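Local atomic coordinates of L-ribulose 3-epimerase (Methylomonas sp. DH-1, PDB entry 7CJ5), a protein that catalyses the manganese-dependent epimerization of ketoses at C3, acting most strongly on L-ribulose and also on D-ribulose, D-allulose and D-fructose. Residues C109-C114 against E152-Y157; H183-H188 against Y209-E214. All coordinates share one frame; numbering follows the deposited sequence.

Overall arrangement
Both interactions sit at the C-terminal ends of barrel strands and share one manganese and one D-fructose; their centres lie about 11 Å apart. Interaction 1 brings Glu-152 to the metal, interaction 2 brings Asp-185 and His-211, and Glu-246 completes the protein's share of the site. The convergence is measurable: Glu-152 OE2 is 2.9 Å from Asp-185 OD2 and 3.1 Å from His-211 ND1, approaches explained by the metal they all bind. The backbones meet as well, Val-153 N lying 3.0 Å from His-183 O, which joins strand 148-152 to strand 180-185. Interaction 1 therefore neighbours interaction 2 around the same barrel wall, and the sugar spans both.

Interaction 1 of 2, residues C109-C114 against E152-Y157; sequences CGVIYC and EVVNRY. With MN (manganese (II) ion), chain C; FUD (D-fructose), chain D.
Gly-110 and Glu-152 meet first through their backbones: Glu-152 N donates to Gly-110 O at 3.0 Å with an N-H...O angle of 161°, approaching from above the carbonyl plane. The same oxygen takes a weak bond from Ile-112 N, closing an inverse gamma turn centred on Val-111, and the chain turns a corner around Gly-110 and Val-111. From this fixed backbone the Glu-152 side chain can be traced outward. Its CB rests 3.3 Å from Gly-110 O. With CG anti to the backbone N (chi1 -167°) and the chain extended beyond it, the carboxylate is carried straight into the site. There the two oxygens divide the work: OE2 binds the manganese at 2.0 Å, while OE1 accepts a hydrogen bond from fructose O4, 2.6 Å from it. Gly-110 lines the sugar without a side chain, and a CB there would clash with fructose O5.

The backbone oxygen of Glu-152 has its own partner. Tyr-113 OH donates to Glu-152 O at 2.7 Å, the oxygen lying at the ring's edge and in its plane. A phenylalanine in place of Tyr-113 would probably leave this buried carbonyl without its hydroxyl partner and allow the start of the loop after strand 148-152 to shift. Nearby, Val-111 CG2 touches Val-154 CG1 at 3.7 Å, and the same Val-111 methyl lies 3.6 Å from fructose O4, so it forms an apolar wall beside that hydroxyl.

Glu-152 is thus gripped at both backbone N and O while its carboxylate bridges metal and substrate. With fructose O2 and O3 on the manganese holding that end of the sugar in place, Glu-152 OE1 lies 3.8 Å from fructose C3, the carbon that is epimerized, a placement consistent with the proton donor/acceptor role inferred for this residue from related enzymes.

Interaction 2 of 2, residues H183-H188 against Y209-E214; sequences HLDTYH and YVHIGE. With MN (manganese (II) ion), chain C; FUD (D-fructose), chain D.
His-183 points the edge of its imidazole at the face of His-211, an almost perpendicular T-shaped pair with ring planes at 85°. His-183 NE2 stands over the centre of the His-211 ring, 3.2 Å above its plane. Because the backbone N of Gly-110 is bonded to His-183 ND1, NE2 is likely to carry the hydrogen and direct it at the ring. Tyr-209 adds a second edge-to-face contact, its CD1 edge resting over one face of the His-183 ring with planes at 51°, so the three residues form an aromatic cluster of which His-211 is the member that binds the metal.

The His-211 ring itself is fixed at two further points: ND1 binds the manganese at 2.3 Å, and NE2 is hydrogen-bonded to Glu-41. Its CG lies anti to the carbonyl carbon, which swings the ring beside the backbone N and toward the site, and a chi2 of -178° then presents ND1 to the ion. Asp-185 OD2 approaches that ring at its edge, in plane, and reaches the metal at 2.0 Å.

This is the parallel pairing of strands 180-185 and 207-212 in the closed eight-stranded TIM barrel. Leu-184 N donates to Tyr-209 O, His-211 N to Leu-184 O at 2.9 Å, and Thr-186 N to His-211 O. The alternation puts His-183, Asp-185, Tyr-209 and His-211 on one face of the sheet, and Leu-184 and Val-210 on the other.

Asp-185 is also the N-cap of helix 186-192: its second oxygen, OD1, accepts from Tyr-187 N at 2.9 Å, so one carboxylate binds the ion through OD2 and caps the helix through OD1. Thr-186 OG1 bonds to Gly-213 O at 2.7 Å, tying the helix's first turn to the loop after strand 207-212. One residue beyond Tyr-187, His-188 NE2 donates to fructose O2 at 3.0 Å and to O1 at 3.1 Å.

Interaction 1 of 2, residues C109-C114 against E152-Y157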
ATOM      1  N   CYS A 109      -8.518 -18.585   6.239  1.00 13.10           N
ATOM      2  CA  CYS A 109      -8.533 -17.106   6.146  1.00 14.48           C
ATOM      3  C   CYS A 109      -7.639 -16.643   5.000  1.00 15.13           C
ATOM      4  O   CYS A 109      -7.122 -17.492   4.236  1.00 13.57           O
ATOM      5  CB  CYS A 109      -8.095 -16.479   7.466  1.00 15.57           C
ATOM      6  SG  CYS A 109      -6.379 -16.852   7.898  1.00 16.02           S
ATOM      7  N   GLY A 110      -7.459 -15.329   4.900  1.00 15.96           N
ATOM      8  CA  GLY A 110      -6.622 -14.704   3.865  1.00 16.48           C
ATOM      9  C   GLY A 110      -7.446 -14.241   2.679  1.00 14.70           C
ATOM     10  O   GLY A 110      -8.675 -14.013   2.828  1.00 12.60           O
ATOM     11  N   VAL A 111      -6.787 -14.079   1.536  1.00 14.01           N
ATOM     12  CA  VAL A 111      -7.408 -13.502   0.311  1.00 13.46           C
ATOM     13  C   VAL A 111      -8.003 -14.670  -0.479  1.00 13.03           C
ATOM     14  O   VAL A 111      -7.455 -15.058  -1.522  1.00 12.54           O
ATOM     15  CB  VAL A 111      -6.399 -12.633  -0.463  1.00 13.47           C
ATOM     16  CG1 VAL A 111      -7.045 -11.908  -1.637  1.00 13.89           C
ATOM     17  CG2 VAL A 111      -5.745 -11.622   0.468  1.00 13.79           C
ATOM     18  N   ILE A 112      -9.091 -15.226   0.059  1.00 13.28           N
ATOM     19  CA  ILE A 112      -9.766 -16.448  -0.469  1.00 13.28           C
ATOM     20  C   ILE A 112     -10.874 -16.032  -1.454  1.00 12.76           C
ATOM     21  O   ILE A 112     -11.474 -16.935  -2.061  1.00 13.49           O
ATOM     22  CB  ILE A 112     -10.293 -17.317   0.694  1.00 13.78           C
ATOM     23  CG1 ILE A 112     -11.227 -16.542   1.627  1.00 13.48           C
ATOM     24  CG2 ILE A 112      -9.137 -17.935   1.458  1.00 14.31           C
ATOM     25  CD1 ILE A 112     -11.868 -17.400   2.720  1.00 14.08           C
ATOM     26  N   TYR A 113     -11.117 -14.723  -1.618  1.00 11.96           N
ATOM     27  CA  TYR A 113     -12.301 -14.164  -2.327  1.00 12.70           C
ATOM     28  C   TYR A 113     -11.895 -13.500  -3.657  1.00 13.10           C
ATOM     29  O   TYR A 113     -12.769 -13.017  -4.368  1.00 13.29           O
ATOM     30  CB  TYR A 113     -13.034 -13.167  -1.425  1.00 12.96           C
ATOM     31  CG  TYR A 113     -12.141 -12.053  -0.935  1.00 13.23           C
ATOM     32  CD1 TYR A 113     -11.956 -10.909  -1.689  1.00 12.96           C
ATOM     33  CD2 TYR A 113     -11.438 -12.169   0.254  1.00 13.50           C
ATOM     34  CE1 TYR A 113     -11.105  -9.900  -1.275  1.00 13.40           C
ATOM     35  CE2 TYR A 113     -10.581 -11.168   0.684  1.00 14.08           C
ATOM     36  CZ  TYR A 113     -10.417 -10.025  -0.081  1.00 13.81           C
ATOM     37  OH  TYR A 113      -9.576  -9.027   0.320  1.00 12.94           O
ATOM     38  N   CYS A 114     -10.604 -13.476  -3.994  1.00 13.74           N
ATOM     39  CA  CYS A 114     -10.094 -12.871  -5.250  1.00 13.69           C
ATOM     40  C   CYS A 114      -8.633 -13.273  -5.451  1.00 13.60           C
ATOM     41  O   CYS A 114      -8.053 -13.905  -4.545  1.00 12.80           O
ATOM     42  CB  CYS A 114     -10.193 -11.348  -5.200  1.00 14.20           C
ATOM     43  SG  CYS A 114      -8.991 -10.598  -4.067  1.00 16.91           S
ATOM     44  N   GLU A 152      -9.992 -11.823   4.457  1.00 13.53           N
ATOM     45  CA  GLU A 152      -8.931 -10.864   4.833  1.00 13.00           C
ATOM     46  C   GLU A 152      -9.043  -9.606   3.977  1.00 12.48           C
ATOM     47  O   GLU A 152      -8.740  -9.666   2.779  1.00 12.52           O
ATOM     48  CB  GLU A 152      -7.540 -11.457   4.671  1.00 12.07           C
ATOM     49  CG  GLU A 152      -6.488 -10.596   5.337  1.00 13.13           C
ATOM     50  CD  GLU A 152      -5.058 -11.073   5.173  1.00 13.81           C
ATOM     51  OE1 GLU A 152      -4.854 -12.119   4.535  1.00 14.48           O
ATOM     52  OE2 GLU A 152      -4.154 -10.395   5.707  1.00 12.77           O
ATOM     53  N   VAL A 153      -9.426  -8.495   4.605  1.00 14.10           N
ATOM     54  CA  VAL A 153      -9.413  -7.157   3.958  1.00 14.63           C
ATOM     55  C   VAL A 153      -7.945  -6.800   3.709  1.00 14.12           C
ATOM     56  O   VAL A 153      -7.150  -6.857   4.667  1.00 13.04           O
ATOM     57  CB  VAL A 153     -10.155  -6.131   4.833  1.00 15.61           C
ATOM     58  CG1 VAL A 153      -9.998  -4.721   4.301  1.00 17.18           C
ATOM     59  CG2 VAL A 153     -11.628  -6.505   4.946  1.00 17.88           C
ATOM     60  N   VAL A 154      -7.582  -6.485   2.464  1.00 12.90           N
ATOM     61  CA  VAL A 154      -6.182  -6.092   2.134  1.00 12.81           C
ATOM     62  C   VAL A 154      -6.211  -4.768   1.370  1.00 12.99           C
ATOM     63  O   VAL A 154      -7.302  -4.317   0.951  1.00 13.48           O
ATOM     64  CB  VAL A 154      -5.397  -7.208   1.412  1.00 12.46           C
ATOM     65  CG1 VAL A 154      -5.283  -8.444   2.299  1.00 13.66           C
ATOM     66  CG2 VAL A 154      -5.970  -7.581   0.052  1.00 13.79           C
ATOM     67  N   ASN A 155      -5.045  -4.135   1.263  1.00 11.55           N
ATOM     68  CA  ASN A 155      -4.914  -2.760   0.734  1.00 11.40           C
ATOM     69  C   ASN A 155      -5.189  -2.786  -0.776  1.00 11.76           C
ATOM     70  O   ASN A 155      -5.220  -3.888  -1.370  1.00 12.08           O
ATOM     71  CB  ASN A 155      -3.560  -2.159   1.118  1.00 11.64           C
ATOM     72  CG  ASN A 155      -2.391  -2.743   0.354  1.00 12.25           C
ATOM     73  OD1 ASN A 155      -2.309  -2.584  -0.862  1.00 13.72           O
ATOM     74  ND2 ASN A 155      -1.468  -3.388   1.054  1.00 11.17           N
ATOM     75  N   ARG A 156      -5.377  -1.600  -1.351  1.00 11.79           N
ATOM     76  CA  ARG A 156      -5.743  -1.342  -2.767  1.00 10.89           C
ATOM     77  C   ARG A 156      -4.820  -2.072  -3.758  1.00 10.88           C
ATOM     78  O   ARG A 156      -5.295  -2.414  -4.850  1.00 10.78           O
ATOM     79  CB  ARG A 156      -5.712   0.170  -2.988  1.00 12.94           C
ATOM     80  CG  ARG A 156      -4.342   0.806  -2.790  1.00 12.67           C
ATOM     81  CD  ARG A 156      -4.437   2.323  -2.776  1.00 13.28           C
ATOM     82  NE  ARG A 156      -5.326   2.777  -1.720  1.00 14.09           N
ATOM     83  CZ  ARG A 156      -5.797   4.010  -1.592  1.00 13.91           C
ATOM     84  NH1 ARG A 156      -5.450   4.952  -2.450  1.00 13.55           N
ATOM     85  NH2 ARG A 156      -6.604   4.296  -0.584  1.00 14.34           N
ATOM     86  N   TYR A 157      -3.539  -2.251  -3.436  1.00 11.29           N
ATOM     87  CA  TYR A 157      -2.537  -2.851  -4.357  1.00 11.78           C
ATOM     88  C   TYR A 157      -2.623  -4.385  -4.334  1.00 11.49           C
ATOM     89  O   TYR A 157      -1.909  -5.022  -5.116  1.00 11.77           O
ATOM     90  CB  TYR A 157      -1.129  -2.394  -3.979  1.00 11.79           C
ATOM     91  CG  TYR A 157      -0.937  -0.899  -3.921  1.00 11.63           C
ATOM     92  CD1 TYR A 157      -0.892  -0.133  -5.072  1.00 11.93           C
ATOM     93  CD2 TYR A 157      -0.799  -0.247  -2.711  1.00 12.21           C
ATOM     94  CE1 TYR A 157      -0.711   1.244  -5.026  1.00 12.60           C
ATOM     95  CE2 TYR A 157      -0.619   1.125  -2.647  1.00 12.09           C
ATOM     96  CZ  TYR A 157      -0.553   1.873  -3.805  1.00 12.37           C
ATOM     97  OH  TYR A 157      -0.364   3.224  -3.717  1.00 15.47           O
TER
HETATM   98 MN    MN C 301      -2.230 -10.666   6.242  1.00 21.08          MN
HETATM   99  C1  FUD D 302      -0.633 -10.388   2.104  1.00 14.48           C
HETATM  100  C2  FUD D 302      -1.095 -10.793   3.476  1.00 16.63           C
HETATM  101  C3  FUD D 302      -1.074 -12.259   3.828  1.00 18.53           C
HETATM  102  C4  FUD D 302      -1.716 -12.935   2.632  1.00 21.00           C
HETATM  103  C5  FUD D 302      -1.617 -14.455   2.522  1.00 26.88           C
HETATM  104  C6  FUD D 302      -0.801 -15.155   3.591  1.00 26.06           C
HETATM  105  O1  FUD D 302      -0.293  -9.001   2.071  1.00 14.63           O
HETATM  106  O2  FUD D 302      -1.465  -9.944   4.276  1.00 14.70           O
HETATM  107  O3  FUD D 302      -1.816 -12.508   5.026  1.00 18.06           O
HETATM  108  O4  FUD D 302      -3.066 -12.513   2.668  1.00 23.58           O
HETATM  109  O5  FUD D 302      -2.928 -15.010   2.437  1.00 36.78           O
HETATM  110  O6  FUD D 302      -0.799 -16.574   3.278  1.00 35.60           O

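Interaction 2 of 2, residues H183-H188 against Y209-E214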
ATOM      1  N   HIS A 183     -11.692 -10.731   8.549  1.00 11.39           N
ATOM      2  CA  HIS A 183     -10.264 -10.901   8.901  1.00 11.48           C
ATOM      3  C   HIS A 183      -9.575  -9.551   8.659  1.00 11.74           C
ATOM      4  O   HIS A 183      -9.662  -9.027   7.534  1.00 13.01           O
ATOM      5  CB  HIS A 183      -9.732 -12.114   8.131  1.00 12.07           C
ATOM      6  CG  HIS A 183      -8.264 -12.342   8.218  1.00 11.48           C
ATOM      7  ND1 HIS A 183      -7.636 -13.307   7.452  1.00 11.79           N
ATOM      8  CD2 HIS A 183      -7.302 -11.732   8.937  1.00 11.39           C
ATOM      9  CE1 HIS A 183      -6.346 -13.289   7.711  1.00 12.70           C
ATOM     10  NE2 HIS A 183      -6.116 -12.324   8.617  1.00 12.20           N
ATOM     11  N   LEU A 184      -9.022  -8.961   9.719  1.00 11.09           N
ATOM     12  CA  LEU A 184      -8.315  -7.658   9.673  1.00 11.72           C
ATOM     13  C   LEU A 184      -6.811  -7.890   9.827  1.00 11.29           C
ATOM     14  O   LEU A 184      -6.411  -8.813  10.545  1.00 12.07           O
ATOM     15  CB  LEU A 184      -8.838  -6.734  10.773  1.00 11.60           C
ATOM     16  CG  LEU A 184     -10.206  -6.104  10.527  1.00 13.02           C
ATOM     17  CD1 LEU A 184     -10.640  -5.281  11.735  1.00 12.91           C
ATOM     18  CD2 LEU A 184     -10.200  -5.245   9.267  1.00 13.80           C
ATOM     19  N   ASP A 185      -6.028  -7.039   9.176  1.00 11.50           N
ATOM     20  CA  ASP A 185      -4.549  -7.110   9.122  1.00 10.80           C
ATOM     21  C   ASP A 185      -4.006  -5.698   9.342  1.00 11.13           C
ATOM     22  O   ASP A 185      -4.325  -4.824   8.524  1.00 11.02           O
ATOM     23  CB  ASP A 185      -4.112  -7.678   7.774  1.00 10.63           C
ATOM     24  CG  ASP A 185      -2.607  -7.798   7.618  1.00 11.21           C
ATOM     25  OD1 ASP A 185      -1.901  -6.900   8.102  1.00 13.35           O
ATOM     26  OD2 ASP A 185      -2.153  -8.789   7.001  1.00 11.72           O
ATOM     27  N   THR A 186      -3.213  -5.487  10.393  1.00 11.60           N
ATOM     28  CA  THR A 186      -2.767  -4.140  10.839  1.00 12.61           C
ATOM     29  C   THR A 186      -1.953  -3.461   9.731  1.00 12.33           C
ATOM     30  O   THR A 186      -2.025  -2.230   9.650  1.00 11.95           O
ATOM     31  CB  THR A 186      -2.017  -4.208  12.179  1.00 13.16           C
ATOM     32  OG1 THR A 186      -0.895  -5.081  12.062  1.00 13.51           O
ATOM     33  CG2 THR A 186      -2.914  -4.665  13.311  1.00 13.71           C
ATOM     34  N   TYR A 187      -1.209  -4.221   8.916  1.00 11.78           N
ATOM     35  CA  TYR A 187      -0.387  -3.670   7.803  1.00 13.15           C
ATOM     36  C   TYR A 187      -1.311  -3.012   6.769  1.00 12.82           C
ATOM     37  O   TYR A 187      -1.068  -1.877   6.326  1.00 13.58           O
ATOM     38  CB  TYR A 187       0.474  -4.764   7.169  1.00 12.65           C
ATOM     39  CG  TYR A 187       1.033  -4.419   5.812  1.00 13.57           C
ATOM     40  CD1 TYR A 187       2.132  -3.581   5.673  1.00 14.00           C
ATOM     41  CD2 TYR A 187       0.450  -4.914   4.658  1.00 14.58           C
ATOM     42  CE1 TYR A 187       2.656  -3.275   4.426  1.00 13.97           C
ATOM     43  CE2 TYR A 187       0.947  -4.603   3.399  1.00 14.89           C
ATOM     44  CZ  TYR A 187       2.057  -3.783   3.283  1.00 14.99           C
ATOM     45  OH  TYR A 187       2.548  -3.479   2.049  1.00 16.72           O
ATOM     46  N   HIS A 188      -2.374  -3.715   6.394  1.00 12.87           N
ATOM     47  CA  HIS A 188      -3.376  -3.231   5.413  1.00 12.95           C
ATOM     48  C   HIS A 188      -4.177  -2.078   6.031  1.00 12.92           C
ATOM     49  O   HIS A 188      -4.404  -1.071   5.342  1.00 13.77           O
ATOM     50  CB  HIS A 188      -4.239  -4.412   4.943  1.00 11.68           C
ATOM     51  CG  HIS A 188      -3.442  -5.439   4.209  1.00 12.59           C
ATOM     52  ND1 HIS A 188      -2.712  -5.125   3.068  1.00 11.31           N
ATOM     53  CD2 HIS A 188      -3.229  -6.751   4.449  1.00 12.30           C
ATOM     54  CE1 HIS A 188      -2.105  -6.209   2.624  1.00 11.94           C
ATOM     55  NE2 HIS A 188      -2.385  -7.215   3.465  1.00 11.91           N
ATOM     56  N   TYR A 209     -10.712 -13.275  12.719  1.00 13.18           N
ATOM     57  CA  TYR A 209      -9.271 -13.570  12.521  1.00 13.35           C
ATOM     58  C   TYR A 209      -8.479 -12.263  12.464  1.00 13.87           C
ATOM     59  O   TYR A 209      -8.991 -11.268  11.919  1.00 12.96           O
ATOM     60  CB  TYR A 209      -9.092 -14.407  11.251  1.00 13.07           C
ATOM     61  CG  TYR A 209      -7.932 -15.369  11.276  1.00 14.01           C
ATOM     62  CD1 TYR A 209      -6.628 -14.928  11.107  1.00 13.24           C
ATOM     63  CD2 TYR A 209      -8.138 -16.724  11.465  1.00 13.85           C
ATOM     64  CE1 TYR A 209      -5.560 -15.814  11.127  1.00 13.38           C
ATOM     65  CE2 TYR A 209      -7.080 -17.620  11.482  1.00 15.32           C
ATOM     66  CZ  TYR A 209      -5.788 -17.167  11.305  1.00 13.94           C
ATOM     67  OH  TYR A 209      -4.755 -18.064  11.307  1.00 15.04           O
ATOM     68  N   VAL A 210      -7.245 -12.284  12.974  1.00 13.77           N
ATOM     69  CA  VAL A 210      -6.363 -11.085  13.003  1.00 13.56           C
ATOM     70  C   VAL A 210      -4.965 -11.434  12.483  1.00 13.55           C
ATOM     71  O   VAL A 210      -4.386 -12.451  12.907  1.00 14.30           O
ATOM     72  CB  VAL A 210      -6.326 -10.483  14.417  1.00 13.22           C
ATOM     73  CG1 VAL A 210      -5.253  -9.416  14.546  1.00 13.59           C
ATOM     74  CG2 VAL A 210      -7.687  -9.932  14.807  1.00 14.59           C
ATOM     75  N   HIS A 211      -4.440 -10.599  11.582  1.00 13.30           N
ATOM     76  CA  HIS A 211      -3.002 -10.582  11.225  1.00 12.78           C
ATOM     77  C   HIS A 211      -2.340  -9.348  11.836  1.00 13.15           C
ATOM     78  O   HIS A 211      -2.895  -8.238  11.720  1.00 12.99           O
ATOM     79  CB  HIS A 211      -2.798 -10.621   9.712  1.00 12.61           C
ATOM     80  CG  HIS A 211      -2.918 -11.990   9.143  1.00 11.89           C
ATOM     81  ND1 HIS A 211      -2.732 -12.238   7.806  1.00 10.83           N
ATOM     82  CD2 HIS A 211      -3.201 -13.180   9.721  1.00 12.14           C
ATOM     83  CE1 HIS A 211      -2.893 -13.521   7.575  1.00 11.68           C
ATOM     84  NE2 HIS A 211      -3.192 -14.127   8.736  1.00 11.22           N
ATOM     85  N   ILE A 212      -1.181  -9.576  12.446  1.00 13.87           N
ATOM     86  CA  ILE A 212      -0.281  -8.534  13.006  1.00 13.77           C
ATOM     87  C   ILE A 212       0.908  -8.378  12.066  1.00 14.24           C
ATOM     88  O   ILE A 212       1.699  -9.353  11.905  1.00 13.30           O
ATOM     89  CB  ILE A 212       0.159  -8.889  14.431  1.00 13.78           C
ATOM     90  CG1 ILE A 212      -1.057  -9.181  15.317  1.00 14.50           C
ATOM     91  CG2 ILE A 212       1.041  -7.789  14.998  1.00 15.51           C
ATOM     92  CD1 ILE A 212      -2.060  -8.037  15.396  1.00 15.50           C
ATOM     93  N   GLY A 213       1.010  -7.195  11.466  1.00 14.76           N
ATOM     94  CA  GLY A 213       2.166  -6.765  10.665  1.00 14.61           C
ATOM     95  C   GLY A 213       2.473  -5.292  10.903  1.00 13.50           C
ATOM     96  O   GLY A 213       1.525  -4.499  11.040  1.00 12.48           O
ATOM     97  N   GLU A 214       3.759  -4.938  10.955  1.00 13.74           N
ATOM     98  CA  GLU A 214       4.211  -3.528  11.053  1.00 14.20           C
ATOM     99  C   GLU A 214       3.943  -2.837   9.702  1.00 14.35           C
ATOM    100  O   GLU A 214       3.719  -3.540   8.688  1.00 14.27           O
ATOM    101  CB  GLU A 214       5.677  -3.496  11.500  1.00 13.19           C
ATOM    102  CG  GLU A 214       6.203  -2.106  11.784  1.00 14.15           C
ATOM    103  CD  GLU A 214       5.367  -1.281  12.749  1.00 13.84           C
ATOM    104  OE1 GLU A 214       5.686  -1.268  13.957  1.00 14.66           O
ATOM    105  OE2 GLU A 214       4.401  -0.653  12.294  1.00 12.02           O
TER
HETATM  106 MN    MN C 301      -2.230 -10.666   6.242  1.00 21.08          MN
HETATM  107  C1  FUD D 302      -0.633 -10.388   2.104  1.00 14.48           C
HETATM  108  C2  FUD D 302      -1.095 -10.793   3.476  1.00 16.63           C
HETATM  109  C3  FUD D 302      -1.074 -12.259   3.828  1.00 18.53           C
HETATM  110  C4  FUD D 302      -1.716 -12.935   2.632  1.00 21.00           C
HETATM  111  C5  FUD D 302      -1.617 -14.455   2.522  1.00 26.88           C
HETATM  112  C6  FUD D 302      -0.801 -15.155   3.591  1.00 26.06           C
HETATM  113  O1  FUD D 302      -0.293  -9.001   2.071  1.00 14.63           O
HETATM  114  O2  FUD D 302      -1.465  -9.944   4.276  1.00 14.70           O
HETATM  115  O3  FUD D 302      -1.816 -12.508   5.026  1.00 18.06           O
HETATM  116  O4  FUD D 302      -3.066 -12.513   2.668  1.00 23.58           O
HETATM  117  O5  FUD D 302      -2.928 -15.010   2.437  1.00 36.78           O
HETATM  118  O6  FUD D 302      -0.799 -16.574   3.278  1.00 35.60           O